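Long-range contacts in gene 2 protein (Enterobacteria phage Sf6, PDB 5C12), which is the large terminase subunit of a DNA-packaging phage, represented here by its nuclease domain, which binds divalent metal ions and probably uses them to cut the DNA being packaged: residues D163-K168 with G229-M234; L39-K44 with G68-R73; A98-W103 with K124-M129. The protein carries 1 engineered substitution. All blocks are in the same frame, centred on the assembly; numbering follows the deposited sequence.

Contact 1 (D163-K168 with G229-M234)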
loop_
_atom_site.group_PDB
_atom_site.type_symbol
_atom_site.label_atom_id
_atom_site.label_comp_id
_atom_site.label_asym_id
_atom_site.label_seq_id
_atom_site.Cartn_x
_atom_site.Cartn_y
_atom_site.Cartn_z
ATOM N N ASP A 163 -12.972 -10.556 12.971
ATOM C CA ASP A 163 -12.409 -11.168 14.175
ATOM C C ASP A 163 -10.879 -11.111 14.135
ATOM O O ASP A 163 -10.245 -11.114 15.178
ATOM C CB ASP A 163 -12.804 -12.628 14.295
ATOM C CG ASP A 163 -14.263 -12.828 14.621
ATOM O OD1 ASP A 163 -14.709 -12.409 15.711
ATOM O OD2 ASP A 163 -14.951 -13.474 13.803
ATOM N N VAL A 164 -10.305 -11.102 12.942
ATOM C CA VAL A 164 -8.863 -11.232 12.773
ATOM C C VAL A 164 -8.156 -9.873 12.748
ATOM O O VAL A 164 -7.128 -9.692 13.402
ATOM C CB VAL A 164 -8.538 -12.020 11.491
ATOM C CG1 VAL A 164 -7.021 -11.994 11.220
ATOM C CG2 VAL A 164 -9.045 -13.448 11.619
ATOM N N PHE A 165 -8.712 -8.914 12.011
ATOM C CA PHE A 165 -8.085 -7.600 11.841
ATOM C C PHE A 165 -8.865 -6.529 12.578
ATOM O O PHE A 165 -10.090 -6.492 12.506
ATOM C CB PHE A 165 -8.059 -7.200 10.376
ATOM C CG PHE A 165 -7.317 -8.161 9.506
ATOM C CD1 PHE A 165 -5.936 -8.289 9.604
ATOM C CD2 PHE A 165 -7.999 -8.946 8.592
ATOM C CE1 PHE A 165 -5.267 -9.179 8.807
ATOM C CE2 PHE A 165 -7.319 -9.825 7.777
ATOM C CZ PHE A 165 -5.958 -9.950 7.892
ATOM N N ARG A 166 -8.172 -5.663 13.300
ATOM C CA ARG A 166 -8.884 -4.575 13.959
ATOM C C ARG A 166 -9.525 -3.644 12.943
ATOM O O ARG A 166 -10.691 -3.260 13.079
ATOM C CB ARG A 166 -7.987 -3.763 14.900
ATOM C CG ARG A 166 -8.752 -2.558 15.472
ATOM C CD ARG A 166 -8.068 -1.845 16.599
ATOM N NE ARG A 166 -9.001 -0.897 17.218
ATOM C CZ ARG A 166 -8.783 -0.243 18.352
ATOM N NH1 ARG A 166 -7.657 -0.413 19.029
ATOM N NH2 ARG A 166 -9.706 0.586 18.819
ATOM N N ASN A 167 -8.772 -3.285 11.918
ATOM C CA ASN A 167 -9.182 -2.210 11.025
ATOM C C ASN A 167 -8.552 -2.365 9.656
ATOM O O ASN A 167 -7.803 -3.312 9.418
ATOM C CB ASN A 167 -8.853 -0.839 11.649
ATOM C CG ASN A 167 -7.404 -0.716 12.092
ATOM O OD1 ASN A 167 -6.487 -1.327 11.506
ATOM N ND2 ASN A 167 -7.182 0.095 13.118
ATOM N N LYS A 168 -8.904 -1.469 8.733
ATOM C CA LYS A 168 -8.411 -1.562 7.370
ATOM C C LYS A 168 -6.899 -1.415 7.264
ATOM O O LYS A 168 -6.271 -2.068 6.428
ATOM C CB LYS A 168 -9.096 -0.511 6.471
ATOM C CG LYS A 168 -10.519 -0.876 6.117
ATOM C CD LYS A 168 -11.155 0.170 5.193
ATOM C CE LYS A 168 -12.496 -0.297 4.669
ATOM N NZ LYS A 168 -13.532 -0.231 5.715
ATOM N N GLY A 229 -7.536 -9.297 21.040
ATOM C CA GLY A 229 -6.925 -10.390 20.307
ATOM C C GLY A 229 -6.903 -10.229 18.808
ATOM O O GLY A 229 -6.770 -11.213 18.068
ATOM N N LYS A 230 -7.039 -8.999 18.327
ATOM C CA LYS A 230 -7.051 -8.745 16.901
ATOM C C LYS A 230 -5.683 -8.254 16.449
ATOM O O LYS A 230 -4.896 -7.760 17.261
ATOM C CB LYS A 230 -8.095 -7.692 16.555
ATOM C CG LYS A 230 -9.530 -8.098 16.864
ATOM C CD LYS A 230 -10.463 -6.973 16.396
ATOM C CE LYS A 230 -11.863 -7.150 16.864
ATOM N NZ LYS A 230 -12.651 -5.905 16.612
ATOM N N LEU A 231 -5.407 -8.408 15.162
ATOM C CA LEU A 231 -4.178 -7.874 14.589
ATOM C C LEU A 231 -4.352 -6.369 14.456
ATOM O O LEU A 231 -5.332 -5.884 13.887
ATOM C CB LEU A 231 -3.873 -8.519 13.237
ATOM C CG LEU A 231 -3.499 -10.005 13.308
ATOM C CD1 LEU A 231 -3.388 -10.575 11.902
ATOM C CD2 LEU A 231 -2.240 -10.244 14.113
ATOM N N GLU A 232 -3.385 -5.629 14.975
ATOM C CA GLU A 232 -3.409 -4.187 14.923
ATOM C C GLU A 232 -1.960 -3.719 14.786
ATOM O O GLU A 232 -1.055 -4.349 15.331
ATOM C CB GLU A 232 -4.042 -3.610 16.190
ATOM C CG GLU A 232 -4.250 -2.109 16.138
ATOM C CD GLU A 232 -4.848 -1.526 17.415
ATOM O OE1 GLU A 232 -5.122 -2.274 18.384
ATOM O OE2 GLU A 232 -5.010 -0.286 17.447
ATOM N N LEU A 233 -1.754 -2.638 14.050
ATOM C CA LEU A 233 -0.414 -2.099 13.814
ATOM C C LEU A 233 -0.187 -0.801 14.575
ATOM O O LEU A 233 -1.131 -0.104 14.924
ATOM C CB LEU A 233 -0.217 -1.855 12.328
ATOM C CG LEU A 233 -0.380 -3.128 11.505
ATOM C CD1 LEU A 233 -0.289 -2.779 10.033
ATOM C CD2 LEU A 233 0.634 -4.189 11.886
ATOM N N MET A 234 1.069 -0.483 14.849
ATOM C CA MET A 234 1.399 0.814 15.405
ATOM C C MET A 234 1.014 1.880 14.397
ATOM O O MET A 234 1.175 1.707 13.183
ATOM C CB MET A 234 2.898 0.928 15.682
ATOM C CG MET A 234 3.417 0.064 16.802
ATOM S SD MET A 234 5.164 0.391 17.129
ATOM C CE MET A 234 5.174 2.161 17.330
HETATM O O HOH W 1 -8.643 -13.025 16.381
HETATM O O HOH W 2 -12.556 -5.705 13.705
HETATM O O HOH W 3 -3.808 -1.214 12.564
#
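Leu231 pairs with Phe165 in a single beta bridge, Leu231 N donating to Val164 O at 2.8 Å and Arg166 N to Leu231 O at 2.9 Å, so that the extended residues from Lys230 onward are fastened where helix 161-164 ends and the chain turns toward helix 168-189. Leucine suits the bridge position because its CD1 reaches apolar neighbours: it lies 4.0 Å from Val164 CG1, the two side chains running side by side, and 3.9 Å from Phe165 CE1. Val164 CG1 in turn sits over the centre of one face of the Phe165 ring, and Leu231 also rests on Tyr174 of helix 168-189.

Beyond the bridge, Arg166 and Glu232 extend alongside each other. With CG anti to the backbone N (chi1 175°) and a straight chain beyond it, Arg166 brings NH1 to the carboxylate, 3.1 Å from Glu232 OE2 in a salt bridge whose individual hydrogen bonds are weak; the two planes stand 73° apart. Glu232 OE1 is also bonded by Asn226 ND2. On the same side of the bridge as Glu232, Lys230 lays its aliphatic chain over the turn, CD 3.8 Å from Arg166 CA, and a water links NZ to Phe165 O. Backbone bonds and apolar packing thus set the alignment, while the weakly hydrogen-bonded ion pair between exposed Arg166 and buried Glu232 probably adds a modest electrostatic hold.

Contact 2 (L39-K44 with G68-R73)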
loop_
_atom_site.group_PDB
_atom_site.type_symbol
_atom_site.label_atom_id
_atom_site.label_comp_id
_atom_site.label_asym_id
_atom_site.label_seq_id
_atom_site.Cartn_x
_atom_site.Cartn_y
_atom_site.Cartn_z
ATOM N N LEU A 39 10.167 -15.735 -12.114
ATOM C CA LEU A 39 9.222 -16.835 -12.170
ATOM C C LEU A 39 8.490 -16.932 -13.504
ATOM O O LEU A 39 7.770 -17.892 -13.740
ATOM C CB LEU A 39 8.209 -16.709 -11.039
ATOM C CG LEU A 39 8.784 -16.791 -9.626
ATOM C CD1 LEU A 39 7.714 -16.460 -8.588
ATOM C CD2 LEU A 39 9.375 -18.164 -9.376
ATOM N N GLY A 40 8.653 -15.935 -14.363
ATOM C CA GLY A 40 8.118 -16.015 -15.707
ATOM C C GLY A 40 6.637 -15.696 -15.843
ATOM O O GLY A 40 5.907 -16.412 -16.531
ATOM N N TRP A 41 6.191 -14.621 -15.216
ATOM C CA TRP A 41 4.834 -14.143 -15.480
ATOM C C TRP A 41 4.795 -12.640 -15.692
ATOM O O TRP A 41 5.770 -11.940 -15.439
ATOM C CB TRP A 41 3.853 -14.580 -14.395
ATOM C CG TRP A 41 4.275 -14.325 -13.007
ATOM C CD1 TRP A 41 5.015 -15.151 -12.199
ATOM C CD2 TRP A 41 3.977 -13.174 -12.234
ATOM N NE1 TRP A 41 5.193 -14.567 -10.969
ATOM C CE2 TRP A 41 4.552 -13.358 -10.964
ATOM C CE3 TRP A 41 3.255 -12.003 -12.480
ATOM C CZ2 TRP A 41 4.441 -12.407 -9.953
ATOM C CZ3 TRP A 41 3.154 -11.077 -11.473
ATOM C CH2 TRP A 41 3.744 -11.280 -10.232
ATOM N N LYS A 42 3.659 -12.169 -16.205
ATOM C CA LYS A 42 3.480 -10.785 -16.639
ATOM C C LYS A 42 2.341 -10.156 -15.847
ATOM O O LYS A 42 1.441 -10.858 -15.397
ATOM C CB LYS A 42 3.089 -10.734 -18.123
ATOM C CG LYS A 42 4.186 -11.097 -19.106
ATOM C CD LYS A 42 5.329 -10.088 -19.061
ATOM C CE LYS A 42 5.935 -9.846 -20.447
ATOM N NZ LYS A 42 6.443 -11.090 -21.090
ATOM N N ALA A 43 2.389 -8.839 -15.687
ATOM C CA ALA A 43 1.321 -8.101 -15.018
ATOM C C ALA A 43 0.003 -8.249 -15.771
ATOM O O ALA A 43 -0.065 -8.007 -16.976
ATOM C CB ALA A 43 1.697 -6.638 -14.908
ATOM N N LYS A 44 -1.047 -8.608 -15.032
ATOM C CA LYS A 44 -2.408 -8.691 -15.565
ATOM C C LYS A 44 -3.372 -8.188 -14.499
ATOM O O LYS A 44 -3.310 -8.618 -13.344
ATOM C CB LYS A 44 -2.789 -10.122 -15.887
ATOM C CG LYS A 44 -2.013 -10.758 -17.010
ATOM C CD LYS A 44 -2.316 -10.146 -18.347
ATOM C CE LYS A 44 -1.774 -11.030 -19.463
ATOM N NZ LYS A 44 -1.866 -10.402 -20.793
ATOM N N GLY A 68 -1.970 -5.022 -11.746
ATOM C CA GLY A 68 -2.134 -6.329 -11.148
ATOM C C GLY A 68 -1.147 -6.528 -10.018
ATOM O O GLY A 68 -1.008 -5.712 -9.119
ATOM N N SER A 69 -0.414 -7.640 -10.078
ATOM C CA SER A 69 0.501 -7.992 -9.019
ATOM C C SER A 69 1.919 -7.444 -9.222
ATOM O O SER A 69 2.835 -7.875 -8.529
ATOM C CB SER A 69 0.552 -9.525 -8.880
ATOM O OG SER A 69 -0.751 -10.015 -8.525
ATOM N N VAL A 70 2.109 -6.532 -10.168
ATOM C CA VAL A 70 3.449 -5.966 -10.407
ATOM C C VAL A 70 3.451 -4.485 -10.063
ATOM O O VAL A 70 2.749 -3.702 -10.699
ATOM C CB VAL A 70 3.912 -6.161 -11.859
ATOM C CG1 VAL A 70 5.325 -5.587 -12.035
ATOM C CG2 VAL A 70 3.910 -7.647 -12.225
ATOM N N VAL A 71 4.208 -4.108 -9.038
ATOM C CA VAL A 71 4.386 -2.703 -8.644
ATOM C C VAL A 71 5.293 -1.979 -9.661
ATOM O O VAL A 71 6.387 -2.450 -9.967
ATOM C CB VAL A 71 4.969 -2.599 -7.217
ATOM C CG1 VAL A 71 5.139 -1.133 -6.784
ATOM C CG2 VAL A 71 4.091 -3.334 -6.205
ATOM N N LYS A 72 4.829 -0.856 -10.199
ATOM C CA LYS A 72 5.541 -0.174 -11.271
ATOM C C LYS A 72 6.050 1.232 -10.930
ATOM O O LYS A 72 6.945 1.731 -11.611
ATOM C CB LYS A 72 4.712 -0.155 -12.551
ATOM C CG LYS A 72 3.466 0.646 -12.500
ATOM C CD LYS A 72 2.806 0.709 -13.879
ATOM C CE LYS A 72 1.545 1.556 -13.827
ATOM N NZ LYS A 72 0.947 1.601 -15.180
ATOM N N ARG A 73 5.500 1.872 -9.901
ATOM C CA ARG A 73 5.963 3.184 -9.481
ATOM C C ARG A 73 5.874 3.344 -7.986
ATOM O O ARG A 73 4.875 2.962 -7.363
ATOM C CB ARG A 73 5.179 4.335 -10.153
ATOM C CG ARG A 73 5.860 5.689 -9.980
ATOM C CD ARG A 73 5.049 6.868 -10.434
ATOM N NE ARG A 73 4.653 6.766 -11.830
ATOM C CZ ARG A 73 5.356 7.232 -12.850
ATOM N NH1 ARG A 73 6.525 7.813 -12.647
ATOM N NH2 ARG A 73 4.889 7.107 -14.079
HETATM O O HOH W 4 -0.868 -9.607 -12.230
#
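Trp41, Ala43 and Val70 form a small apolar contact between a loop and the start of a strand: residues 39-44 lead from helix 35-39 toward strand 47-52, and 68-73 run from a tight turn into strand 70-77. Val70 is the shared partner. Its CG2 touches Ala43 CB and lies 3.6 Å from Trp41 CZ3, so one methyl meets both loop side chains. A branched residue suits this strand position, since its CG2, anti to the carbonyl carbon, projects toward the loop while CG1 takes another direction. Ala43 is short enough for its CB to lie 3.6 Å from that same CG2 with the backbones close together.

Trp41 reaches in from farther off. Its CG stands between the backbone N and the carbonyl carbon (chi1 49°), and the indole slides past Val70 in the opposite direction, carrying the six-membered ring to Ser69, whose CB is 3.9 Å from Trp41 CH2. Ser69 O meets the ring at its edge, in plane. Pro195, Met198 and Ser200 also touch this indole, so the broad side chain spans the loop and the neighbourhood of edge strand 200-201.

In the mixed central sheet, strands 61-67 and 70-77 are antiparallel neighbours joined by a beta hairpin, and Gly68 lies in its connection. Glycine fits: phi is positive (53°), and a CB would clash with Lys44 O, which instead receives a CA-H...O contact from Gly68 CA at 3.4 Å. A water accepts from both Lys44 N and Ser69 N, each at 3.0 Å, joining the two backbones. Farther along, Lys72 and Arg73 both face Ser65 in a classic beta bulge, while Ser69 OG turns to Pro195 O.

Contact 3 (A98-W103 with K124-M129)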
loop_
_atom_site.group_PDB
_atom_site.type_symbol
_atom_site.label_atom_id
_atom_site.label_comp_id
_atom_site.label_asym_id
_atom_site.label_seq_id
_atom_site.Cartn_x
_atom_site.Cartn_y
_atom_site.Cartn_z
ATOM N N ALA A 98 -4.077 4.634 -14.404
ATOM C CA ALA A 98 -4.833 4.048 -13.315
ATOM C C ALA A 98 -6.292 3.841 -13.665
ATOM O O ALA A 98 -6.918 4.688 -14.299
ATOM C CB ALA A 98 -4.718 4.890 -12.048
ATOM N N ASP A 99 -6.825 2.713 -13.211
ATOM C CA ASP A 99 -8.258 2.456 -13.221
ATOM C C ASP A 99 -8.873 2.894 -11.905
ATOM O O ASP A 99 -10.025 3.300 -11.860
ATOM C CB ASP A 99 -8.511 0.960 -13.445
ATOM C CG ASP A 99 -7.997 0.490 -14.782
ATOM O OD1 ASP A 99 -8.487 0.974 -15.815
ATOM O OD2 ASP A 99 -7.077 -0.352 -14.825
ATOM N N HIS A 100 -8.099 2.820 -10.831
ATOM C CA HIS A 100 -8.557 3.118 -9.484
ATOM C C HIS A 100 -7.490 3.891 -8.750
ATOM O O HIS A 100 -6.322 3.526 -8.782
ATOM C CB HIS A 100 -8.847 1.822 -8.732
ATOM C CG HIS A 100 -9.776 0.905 -9.449
ATOM N ND1 HIS A 100 -11.129 1.142 -9.546
ATOM C CD2 HIS A 100 -9.552 -0.259 -10.106
ATOM C CE1 HIS A 100 -11.696 0.164 -10.229
ATOM N NE2 HIS A 100 -10.762 -0.702 -10.576
ATOM N N TYR A 101 -7.897 4.927 -8.042
ATOM C CA TYR A 101 -7.018 5.744 -7.225
ATOM C C TYR A 101 -7.592 5.802 -5.827
ATOM O O TYR A 101 -8.798 6.034 -5.666
ATOM C CB TYR A 101 -6.971 7.142 -7.783
ATOM C CG TYR A 101 -6.269 8.178 -6.967
ATOM C CD1 TYR A 101 -6.963 9.006 -6.117
ATOM C CD2 TYR A 101 -4.896 8.402 -7.117
ATOM C CE1 TYR A 101 -6.335 9.982 -5.398
ATOM C CE2 TYR A 101 -4.258 9.383 -6.406
ATOM C CZ TYR A 101 -4.985 10.176 -5.539
ATOM O OH TYR A 101 -4.401 11.198 -4.829
ATOM N N LEU A 102 -6.735 5.603 -4.836
ATOM C CA LEU A 102 -7.097 5.760 -3.434
ATOM C C LEU A 102 -6.213 6.797 -2.778
ATOM O O LEU A 102 -5.085 7.044 -3.226
ATOM C CB LEU A 102 -6.978 4.443 -2.676
ATOM C CG LEU A 102 -7.759 3.258 -3.249
ATOM C CD1 LEU A 102 -6.856 2.465 -4.182
ATOM C CD2 LEU A 102 -8.276 2.358 -2.134
ATOM N N TRP A 103 -6.708 7.420 -1.712
ATOM C CA TRP A 103 -5.851 8.269 -0.913
ATOM C C TRP A 103 -6.276 8.210 0.534
ATOM O O TRP A 103 -7.437 7.911 0.830
ATOM C CB TRP A 103 -5.861 9.716 -1.426
ATOM C CG TRP A 103 -7.016 10.541 -0.933
ATOM C CD1 TRP A 103 -6.994 11.434 0.094
ATOM C CD2 TRP A 103 -8.357 10.559 -1.452
ATOM N NE1 TRP A 103 -8.239 11.997 0.261
ATOM C CE2 TRP A 103 -9.091 11.465 -0.670
ATOM C CE3 TRP A 103 -9.005 9.871 -2.477
ATOM C CZ2 TRP A 103 -10.439 11.723 -0.899
ATOM C CZ3 TRP A 103 -10.344 10.102 -2.686
ATOM C CH2 TRP A 103 -11.047 11.033 -1.910
ATOM N N LYS A 124 -11.769 7.659 -16.996
ATOM C CA LYS A 124 -12.341 6.504 -16.347
ATOM C C LYS A 124 -11.431 6.055 -15.203
ATOM O O LYS A 124 -10.781 5.001 -15.269
ATOM C CB LYS A 124 -12.534 5.371 -17.354
ATOM C CG LYS A 124 -13.570 4.343 -16.938
ATOM C CD LYS A 124 -14.475 3.959 -18.101
ATOM C CE LYS A 124 -15.352 5.125 -18.535
ATOM N NZ LYS A 124 -16.360 4.727 -19.557
ATOM N N ILE A 125 -11.378 6.885 -14.162
ATOM C CA ILE A 125 -10.587 6.592 -12.965
ATOM C C ILE A 125 -11.466 6.787 -11.757
ATOM O O ILE A 125 -12.038 7.874 -11.565
ATOM C CB ILE A 125 -9.380 7.530 -12.840
ATOM C CG1 ILE A 125 -8.595 7.534 -14.144
ATOM C CG2 ILE A 125 -8.534 7.126 -11.644
ATOM C CD1 ILE A 125 -7.424 8.450 -14.141
ATOM N N THR A 126 -11.632 5.729 -10.972
ATOM C CA THR A 126 -12.398 5.831 -9.746
ATOM C C THR A 126 -11.536 6.452 -8.662
ATOM O O THR A 126 -10.315 6.316 -8.667
ATOM C CB THR A 126 -12.893 4.473 -9.251
ATOM O OG1 THR A 126 -11.769 3.648 -8.913
ATOM C CG2 THR A 126 -13.737 3.800 -10.312
ATOM N N ALA A 127 -12.176 7.133 -7.726
ATOM C CA ALA A 127 -11.501 7.761 -6.604
ATOM C C ALA A 127 -12.136 7.262 -5.320
ATOM O O ALA A 127 -13.349 7.412 -5.128
ATOM C CB ALA A 127 -11.606 9.276 -6.689
ATOM N N THR A 128 -11.326 6.674 -4.446
ATOM C CA THR A 128 -11.803 6.086 -3.196
ATOM C C THR A 128 -11.021 6.628 -2.018
ATOM O O THR A 128 -9.774 6.618 -2.046
ATOM C CB THR A 128 -11.678 4.558 -3.244
ATOM O OG1 THR A 128 -12.514 4.062 -4.288
ATOM C CG2 THR A 128 -12.071 3.939 -1.912
ATOM N N MET A 129 -11.723 7.130 -1.002
ATOM C CA MET A 129 -11.051 7.621 0.185
ATOM C C MET A 129 -10.803 6.415 1.065
ATOM O O MET A 129 -11.722 5.675 1.387
ATOM C CB MET A 129 -11.890 8.661 0.938
ATOM C CG MET A 129 -11.276 8.995 2.305
ATOM S SD MET A 129 -12.200 10.231 3.237
ATOM C CE MET A 129 -11.805 11.512 2.164
HETATM O O HOH W 5 -10.647 2.473 -16.246
HETATM O O HOH W 6 -12.242 2.513 -13.417
HETATM O O HOH W 7 -10.786 3.924 -6.405
#
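His100 ND1 and Thr126 OG1 share a hydrogen bond of 2.7 Å, the hydroxyl lying in the plane of the imidazole at its edge. Thr126 OG1 sits between its own backbone N and carbonyl carbon (chi1 64°), which turns it to the neighbouring strand. A water extends the link, meeting Thr126 OG1 and Thr128 OG1 and donating to Tyr101 O. On this same face Leu102 and Thr128 run side by side, Leu102 CD2 4.1 Å from Thr128 CG2; threonine serves here with both a methyl and a hydroxyl.

On the other face Trp103 swings its indole across the adjoining strand. Met129 CA sits 3.9 Å from the centroid of the six-membered ring, a CH-pi contact over the face, and the thioether chain, bent at chi3, returns Met129 CE to 3.4 Å from Trp103 CZ2. Ala127, small enough to sit close, has its CB 4.3 Å from Trp103 CZ3, and Ile125 CG2 lies 4.2 Å from Tyr101 CB.

Between these two layers of side chains the strands run parallel, with axes 4.7 Å apart and 23° between their directions. The backbone bonds alternate: Thr126 N to Asp99 O, Tyr101 N to Thr126 O, Thr128 N to Tyr101 O, then Trp103 N to Thr128 O, the last the longest at 3.2 Å. Helix 113-119 joins the two strands as a beta-alpha-beta unit, with strand 126-130 at the sheet edge.

Outside this pair, Trp103 NE1 is held by Gly109 O, and Arg113 of the crossover helix contacts the indole and bonds Ala127 O. The Tyr101 ring packs edge-to-face with Phe120 and against helix 82-95. Asp99 OD2 accepts from Val47 N, tying the strand's beginning to strand 47-52. Trp103 directly precedes Asp104, a metal ligand in other structures of this protein.

How the contacts relate
Contacts 2 and 3 both reach the central mixed sheet, contact 2 by strand 70-77 alone, but lie on different parts of it: their centres are 19 Å apart and their nearest atoms about 6 Å. Contact 1 stands outside the sheet, in the region around helix 168-189, on the opposite side of the chain's centre from contact 2, with 28 Å between centres. Along the chain the three follow in series, 2, then 3, then 1. Contact 3 comes nearest the nuclease centre: the side chain of Trp103 is about 9 Å from a bound magnesium ion and about 7 Å from that of Asp52, which with Asp252 holds magnesium here. Contacts 1 and 2 lie away from the metal site.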